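Local coordinates for protein sugar phosphate isomerase/epimerase (Parabacteroides distasonis, PDB 3OBE) that probably acts as an isomerase or epimerase on sugar-like substrates, using a xylose isomerase-like TIM barrel, at residues A[57-61]-A[115-119]; A[78-82]-A[122-126]. One frame throughout, in Å; residues are numbered along the deposited sequence.

Overall arrangement
Running from the N terminus, the chain leaves strand 52-55 into the loop that holds 57-61, enters helix 78-87 with 78-82 at its start, passes through strand 91-95 and then climbs helix 109-126, which supplies the second half of both contacts. Interaction 1 closes a span of 53 residues by laying the loop on the middle of that helix; interaction 2 closes one of 39 by setting helix 78-87 beside its C-terminal end. The two spans cross rather than nest. Their centres lie about 12 Å apart, and Tyr58 also touches Ile122 and His123, so one side of helix 109-126 ties two consecutive beta-alpha units of the barrel together.

Interaction 1: A[57-61]-A[115-119]; sequences GYRED and FWKKA
Tyr58 OH and the backbone O of Phe115 are joined through one water, which lies 2.7 Å from Tyr58 OH and donates to Phe115 O at 2.8 Å. That carbonyl also accepts the helical bond from Ala119 N, so two donors grip it. With CG anti to the backbone N (chi1 174°), the tyrosine ring is placed against the helix, its hydroxyl beside Ala119. Its CZ rests 3.8 Å from Ala119 CB, while CG of Lys118 runs past the hydroxyl. Phe115 brings CE1 to the edge of the tyrosine ring, 3.9 Å from Tyr58 CE2, the two planes turned 85° apart. A phenylalanine in place of Tyr58 would probably leave the water without its partner on the loop side and break the link to Phe115 O. Glu60 crosses Phe115 at about a right angle, CB 3.7 Å from Phe115 CE1, and its OE1 lies 3.4 Å from that same CE1. Glu60 OE1 also accepts a hydrogen bond from Ser100 N, outside the two segments. Farther out, Lys118 CE passes 3.6 Å from Glu60 O in van der Waals contact. The arrangement is that of a TIM barrel in which the loop following strand 52-55 folds over a later helix, 109-126.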
ATOM      1  N   GLY A  57      -3.341   0.143  11.428  1.00 17.61           N
ATOM      2  CA  GLY A  57      -3.745   0.029  12.826  1.00 19.79           C
ATOM      3  C   GLY A  57      -5.180   0.439  13.122  1.00 20.27           C
ATOM      4  O   GLY A  57      -5.582   0.511  14.278  1.00 22.29           O
ATOM      5  N   TYR A  58      -5.932   0.782  12.098  1.00 19.42           N
ATOM      6  CA  TYR A  58      -7.325   1.191  12.271  1.00 19.38           C
ATOM      7  C   TYR A  58      -8.078   0.139  13.051  1.00 21.50           C
ATOM      8  O   TYR A  58      -7.952  -1.021  12.765  1.00 21.66           O
ATOM      9  CB  TYR A  58      -7.994   1.339  10.901  1.00 19.16           C
ATOM     10  CG  TYR A  58      -9.493   1.612  10.986  1.00 17.05           C
ATOM     11  CD1 TYR A  58      -9.984   2.846  11.384  1.00 18.29           C
ATOM     12  CD2 TYR A  58     -10.427   0.612  10.706  1.00 15.93           C
ATOM     13  CE1 TYR A  58     -11.334   3.087  11.460  1.00 19.33           C
ATOM     14  CE2 TYR A  58     -11.787   0.854  10.760  1.00 16.62           C
ATOM     15  CZ  TYR A  58     -12.239   2.080  11.129  1.00 17.89           C
ATOM     16  OH  TYR A  58     -13.592   2.352  11.219  1.00 18.50           O
ATOM     17  N   ARG A  59      -8.870   0.551  14.034  1.00 23.52           N
ATOM     18  CA  ARG A  59      -9.671  -0.417  14.815  1.00 25.06           C
ATOM     19  C   ARG A  59     -11.128  -0.109  14.571  1.00 24.66           C
ATOM     20  O   ARG A  59     -11.559   1.003  14.833  1.00 24.56           O
ATOM     21  CB  ARG A  59      -9.385  -0.285  16.324  1.00 27.92           C
ATOM     22  CG  ARG A  59      -7.970  -0.655  16.737  1.00 32.23           C
ATOM     23  CD  ARG A  59      -7.772  -2.169  16.813  1.00 36.45           C
ATOM     24  N   GLU A  60     -11.886  -1.076  14.058  1.00 23.73           N
ATOM     25  CA  GLU A  60     -13.254  -0.809  13.659  1.00 25.31           C
ATOM     26  C   GLU A  60     -14.200  -0.604  14.836  1.00 26.98           C
ATOM     27  O   GLU A  60     -15.236   0.002  14.672  1.00 27.91           O
ATOM     28  CB  GLU A  60     -13.783  -1.903  12.715  1.00 24.37           C
ATOM     29  CG  GLU A  60     -14.097  -3.193  13.389  1.00 24.88           C
ATOM     30  CD  GLU A  60     -14.161  -4.327  12.398  1.00 22.81           C
ATOM     31  OE1 GLU A  60     -13.126  -4.667  11.795  1.00 20.81           O
ATOM     32  OE2 GLU A  60     -15.264  -4.840  12.190  1.00 27.45           O
ATOM     33  N   ASP A  61     -13.864  -1.075  16.029  1.00 30.20           N
ATOM     34  CA  ASP A  61     -14.801  -0.899  17.165  1.00 33.29           C
ATOM     35  C   ASP A  61     -14.754   0.538  17.672  1.00 34.04           C
ATOM     36  O   ASP A  61     -15.812   1.135  17.903  1.00 34.51           O
ATOM     37  CB  ASP A  61     -14.555  -1.904  18.309  1.00 34.96           C
ATOM     38  CG  ASP A  61     -13.147  -1.868  18.858  1.00 38.26           C
ATOM     39  OD1 ASP A  61     -12.168  -1.592  18.122  1.00 40.99           O
ATOM     40  OD2 ASP A  61     -13.011  -2.141  20.072  1.00 43.69           O
ATOM     41  N   PHE A 115     -18.503  -1.871   7.646  1.00 20.18           N
ATOM     42  CA  PHE A 115     -17.100  -1.670   7.962  1.00 18.01           C
ATOM     43  C   PHE A 115     -16.555  -0.525   7.130  1.00 17.75           C
ATOM     44  O   PHE A 115     -15.907   0.398   7.653  1.00 17.75           O
ATOM     45  CB  PHE A 115     -16.265  -2.926   7.672  1.00 16.64           C
ATOM     46  CG  PHE A 115     -14.788  -2.698   7.801  1.00 17.63           C
ATOM     47  CD1 PHE A 115     -14.160  -2.827   9.032  1.00 18.41           C
ATOM     48  CD2 PHE A 115     -14.018  -2.309   6.694  1.00 16.49           C
ATOM     49  CE1 PHE A 115     -12.796  -2.569   9.171  1.00 18.28           C
ATOM     50  CE2 PHE A 115     -12.669  -2.058   6.808  1.00 18.48           C
ATOM     51  CZ  PHE A 115     -12.041  -2.165   8.058  1.00 17.86           C
ATOM     52  N   TRP A 116     -16.756  -0.618   5.818  1.00 16.49           N
ATOM     53  CA  TRP A 116     -16.135   0.368   4.914  1.00 16.18           C
ATOM     54  C   TRP A 116     -16.749   1.758   5.053  1.00 17.14           C
ATOM     55  O   TRP A 116     -16.052   2.752   4.894  1.00 19.43           O
ATOM     56  CB  TRP A 116     -16.136  -0.140   3.474  1.00 15.65           C
ATOM     57  CG  TRP A 116     -15.142  -1.249   3.272  1.00 14.63           C
ATOM     58  CD1 TRP A 116     -15.399  -2.559   3.032  1.00 14.56           C
ATOM     59  CD2 TRP A 116     -13.714  -1.148   3.380  1.00 12.99           C
ATOM     60  NE1 TRP A 116     -14.246  -3.286   2.971  1.00 14.55           N
ATOM     61  CE2 TRP A 116     -13.186  -2.446   3.175  1.00 14.33           C
ATOM     62  CE3 TRP A 116     -12.826  -0.098   3.606  1.00 14.18           C
ATOM     63  CZ2 TRP A 116     -11.816  -2.697   3.184  1.00 14.76           C
ATOM     64  CZ3 TRP A 116     -11.498  -0.349   3.658  1.00 15.84           C
ATOM     65  CH2 TRP A 116     -10.986  -1.661   3.466  1.00 14.58           C
ATOM     66  N   LYS A 117     -18.056   1.827   5.341  1.00 19.22           N
ATOM     67  CA  LYS A 117     -18.716   3.130   5.542  1.00 19.69           C
ATOM     68  C   LYS A 117     -18.106   3.831   6.768  1.00 20.67           C
ATOM     69  O   LYS A 117     -17.717   5.015   6.724  1.00 18.47           O
ATOM     70  CB  LYS A 117     -20.233   2.979   5.676  1.00 21.92           C
ATOM     71  CG  LYS A 117     -20.953   2.683   4.421  1.00 25.19           C
ATOM     72  CD  LYS A 117     -22.425   2.383   4.722  1.00 32.02           C
ATOM     73  CE  LYS A 117     -23.243   2.159   3.452  1.00 36.28           C
ATOM     74  NZ  LYS A 117     -24.703   2.163   3.774  1.00 39.14           N
ATOM     75  N   LYS A 118     -18.014   3.119   7.880  1.00 20.04           N
ATOM     76  CA  LYS A 118     -17.482   3.742   9.074  1.00 21.11           C
ATOM     77  C   LYS A 118     -16.026   4.117   8.900  1.00 19.44           C
ATOM     78  O   LYS A 118     -15.589   5.248   9.275  1.00 19.22           O
ATOM     79  CB  LYS A 118     -17.673   2.823  10.294  1.00 23.12           C
ATOM     80  CG  LYS A 118     -17.022   3.359  11.528  1.00 28.39           C
ATOM     81  CD  LYS A 118     -17.390   2.544  12.776  1.00 35.55           C
ATOM     82  CE  LYS A 118     -16.817   3.179  14.045  1.00 38.11           C
ATOM     83  NZ  LYS A 118     -17.308   4.567  14.232  1.00 38.94           N
ATOM     84  N   ALA A 119     -15.259   3.202   8.296  1.00 18.04           N
ATOM     85  CA  ALA A 119     -13.851   3.460   8.067  1.00 16.70           C
ATOM     86  C   ALA A 119     -13.664   4.684   7.171  1.00 17.39           C
ATOM     87  O   ALA A 119     -12.753   5.463   7.417  1.00 17.39           O
ATOM     88  CB  ALA A 119     -13.133   2.250   7.464  1.00 15.64           C
TER
HETATM   89  O   HOH W   1     -15.144   0.317  10.366  1.00 18.03           O

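Interaction 2: A[78-82]-A[122-126]; sequences SKDYK and IHAEL. With EOH (ethanol), chain G.
Ser78 OG supplies the one direct hydrogen bond between 78-82 and 122-126, to Ile122 O at 3.2 Å. The hydroxyl sits above the carbonyl plane, 47° out of it, and shares this oxygen with Leu126 N, which makes the ordinary helical bond. OG stands beside the backbone N, anti to the carbonyl carbon (chi1 -70°), and Ile122 CG2 presses on it at 3.3 Å. Apolar contact joins Leu126 CD1 to Tyr81 CB at 3.9 Å, and behind it both side chains touch Ile55 and Ile92 of the neighbouring strands. The same methyl, CD1, lies against a backbone carbonyl, 3.6 Å from Ser78 O. The methylenes of Lys82 run past the last turn of 122-126, CD lying 3.2 Å from Leu126 O, before the ammonium turns off to a salt bridge with Asp86. Tyr81 OH meets an ethanol, probably from the crystallisation liquor, at a doubtfully short distance. The axes of 78-82 and 122-126 approach to 9.0 Å, crossing at -30°, and the CA atoms of Ser78 and Leu126 to 4.8 Å. The small side chain of Ser78 is consistent with this closeness: one hydroxyl-to-carbonyl bond joins a contact otherwise made largely by carbon atoms meeting carbon or backbone oxygen.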
ATOM      1  N   SER A  78      -8.043  10.438  14.638  1.00 33.52           N
ATOM      2  CA  SER A  78      -7.644  11.009  13.351  1.00 32.63           C
ATOM      3  C   SER A  78      -7.137  12.435  13.441  1.00 33.21           C
ATOM      4  O   SER A  78      -6.121  12.771  12.864  1.00 32.69           O
ATOM      5  CB  SER A  78      -8.823  10.998  12.391  1.00 33.03           C
ATOM      6  OG  SER A  78      -9.113   9.672  12.024  1.00 33.25           O
ATOM      7  N   LYS A  79      -7.880  13.294  14.122  1.00 33.91           N
ATOM      8  CA  LYS A  79      -7.470  14.697  14.231  1.00 34.86           C
ATOM      9  C   LYS A  79      -6.065  14.838  14.852  1.00 34.75           C
ATOM     10  O   LYS A  79      -5.238  15.643  14.378  1.00 34.70           O
ATOM     11  CB  LYS A  79      -8.485  15.484  15.065  1.00 36.86           C
ATOM     12  CG  LYS A  79      -8.139  16.958  15.228  1.00 38.58           C
ATOM     13  CD  LYS A  79      -9.199  17.677  16.067  1.00 42.45           C
ATOM     14  CE  LYS A  79      -8.785  19.105  16.308  1.00 44.47           C
ATOM     15  NZ  LYS A  79      -7.904  19.185  17.487  1.00 48.12           N
ATOM     16  N   ASP A  80      -5.799  14.088  15.922  1.00 34.54           N
ATOM     17  CA  ASP A  80      -4.490  14.185  16.599  1.00 34.78           C
ATOM     18  C   ASP A  80      -3.409  13.570  15.729  1.00 33.36           C
ATOM     19  O   ASP A  80      -2.268  14.039  15.718  1.00 34.23           O
ATOM     20  CB  ASP A  80      -4.538  13.483  17.943  1.00 35.57           C
ATOM     21  CG  ASP A  80      -5.613  14.069  18.851  1.00 39.43           C
ATOM     22  OD1 ASP A  80      -5.618  15.300  19.059  1.00 42.46           O
ATOM     23  OD2 ASP A  80      -6.479  13.313  19.324  1.00 45.91           O
ATOM     24  N   TYR A  81      -3.763  12.500  15.022  1.00 31.71           N
ATOM     25  CA  TYR A  81      -2.792  11.862  14.148  1.00 30.82           C
ATOM     26  C   TYR A  81      -2.407  12.855  13.045  1.00 29.57           C
ATOM     27  O   TYR A  81      -1.232  13.125  12.824  1.00 29.95           O
ATOM     28  CB  TYR A  81      -3.384  10.624  13.507  1.00 30.69           C
ATOM     29  CG  TYR A  81      -2.429   9.494  13.222  1.00 31.20           C
ATOM     30  CD1 TYR A  81      -1.046   9.692  13.053  1.00 30.53           C
ATOM     31  CD2 TYR A  81      -2.925   8.200  13.134  1.00 32.37           C
ATOM     32  CE1 TYR A  81      -0.196   8.616  12.807  1.00 32.21           C
ATOM     33  CE2 TYR A  81      -2.092   7.140  12.909  1.00 32.85           C
ATOM     34  CZ  TYR A  81      -0.739   7.336  12.736  1.00 32.89           C
ATOM     35  OH  TYR A  81       0.038   6.222  12.489  1.00 34.14           O
ATOM     36  N   LYS A  82      -3.420  13.379  12.352  1.00 28.68           N
ATOM     37  CA  LYS A  82      -3.193  14.318  11.248  1.00 27.99           C
ATOM     38  C   LYS A  82      -2.346  15.513  11.726  1.00 28.91           C
ATOM     39  O   LYS A  82      -1.405  15.918  11.056  1.00 26.80           O
ATOM     40  CB  LYS A  82      -4.530  14.777  10.675  1.00 28.14           C
ATOM     41  CG  LYS A  82      -4.406  15.599   9.408  1.00 29.10           C
ATOM     42  CD  LYS A  82      -5.755  15.951   8.785  1.00 29.94           C
ATOM     43  CE  LYS A  82      -5.527  16.751   7.479  1.00 32.32           C
ATOM     44  NZ  LYS A  82      -4.952  18.082   7.719  1.00 31.98           N
ATOM     45  N   ILE A 122     -14.070   7.984   9.079  1.00 18.30           N
ATOM     46  CA  ILE A 122     -12.882   8.244   9.922  1.00 18.56           C
ATOM     47  C   ILE A 122     -11.713   8.682   9.063  1.00 17.07           C
ATOM     48  O   ILE A 122     -10.997   9.607   9.411  1.00 18.77           O
ATOM     49  CB  ILE A 122     -12.502   6.998  10.739  1.00 18.08           C
ATOM     50  CG1 ILE A 122     -13.590   6.680  11.780  1.00 22.41           C
ATOM     51  CG2 ILE A 122     -11.079   7.113  11.375  1.00 18.09           C
ATOM     52  CD1 ILE A 122     -13.698   7.687  12.912  1.00 24.40           C
ATOM     53  N   HIS A 123     -11.548   8.058   7.902  1.00 17.42           N
ATOM     54  CA  HIS A 123     -10.406   8.362   7.059  1.00 16.75           C
ATOM     55  C   HIS A 123     -10.612   9.672   6.307  1.00 17.96           C
ATOM     56  O   HIS A 123      -9.616  10.337   5.939  1.00 19.54           O
ATOM     57  CB  HIS A 123     -10.096   7.205   6.083  1.00 16.31           C
ATOM     58  CG  HIS A 123      -9.370   6.053   6.726  1.00 15.36           C
ATOM     59  ND1 HIS A 123     -10.011   5.165   7.570  1.00 17.29           N
ATOM     60  CD2 HIS A 123      -8.064   5.684   6.704  1.00 17.81           C
ATOM     61  CE1 HIS A 123      -9.128   4.287   8.016  1.00 17.00           C
ATOM     62  NE2 HIS A 123      -7.946   4.558   7.489  1.00 17.97           N
ATOM     63  N   ALA A 124     -11.861  10.092   6.112  1.00 17.78           N
ATOM     64  CA  ALA A 124     -12.114  11.438   5.538  1.00 19.02           C
ATOM     65  C   ALA A 124     -11.623  12.492   6.533  1.00 21.15           C
ATOM     66  O   ALA A 124     -10.963  13.500   6.173  1.00 20.93           O
ATOM     67  CB  ALA A 124     -13.598  11.594   5.177  1.00 20.05           C
ATOM     68  N   GLU A 125     -11.891  12.262   7.810  1.00 22.61           N
ATOM     69  CA  GLU A 125     -11.369  13.143   8.855  1.00 25.22           C
ATOM     70  C   GLU A 125      -9.838  13.189   8.832  1.00 23.93           C
ATOM     71  O   GLU A 125      -9.237  14.258   9.029  1.00 25.26           O
ATOM     72  CB  GLU A 125     -11.793  12.661  10.261  1.00 25.84           C
ATOM     73  CG  GLU A 125     -13.227  12.695  10.695  1.00 31.25           C
ATOM     74  CD  GLU A 125     -13.387  12.065  12.128  1.00 35.94           C
ATOM     75  OE1 GLU A 125     -12.696  11.074  12.461  1.00 39.91           O
ATOM     76  OE2 GLU A 125     -14.167  12.580  12.931  1.00 38.51           O
ATOM     77  N   LEU A 126      -9.216  12.031   8.624  1.00 23.11           N
ATOM     78  CA  LEU A 126      -7.766  11.876   8.621  1.00 23.02           C
ATOM     79  C   LEU A 126      -7.150  12.583   7.396  1.00 23.18           C
ATOM     80  O   LEU A 126      -6.010  13.020   7.467  1.00 22.87           O
ATOM     81  CB  LEU A 126      -7.402  10.389   8.628  1.00 22.02           C
ATOM     82  CG  LEU A 126      -5.955   9.951   8.851  1.00 23.48           C
ATOM     83  CD1 LEU A 126      -5.444  10.428  10.240  1.00 25.46           C
ATOM     84  CD2 LEU A 126      -5.823   8.434   8.665  1.00 22.60           C
TER
HETATM   85  C1  EOH G 406      -0.760   3.100  13.892  1.00 31.32           C
HETATM   86  C2  EOH G 406       0.434   3.285  14.783  1.00 31.50           C
HETATM   87  O   EOH G 406      -0.944   4.138  12.964  1.00 29.75           O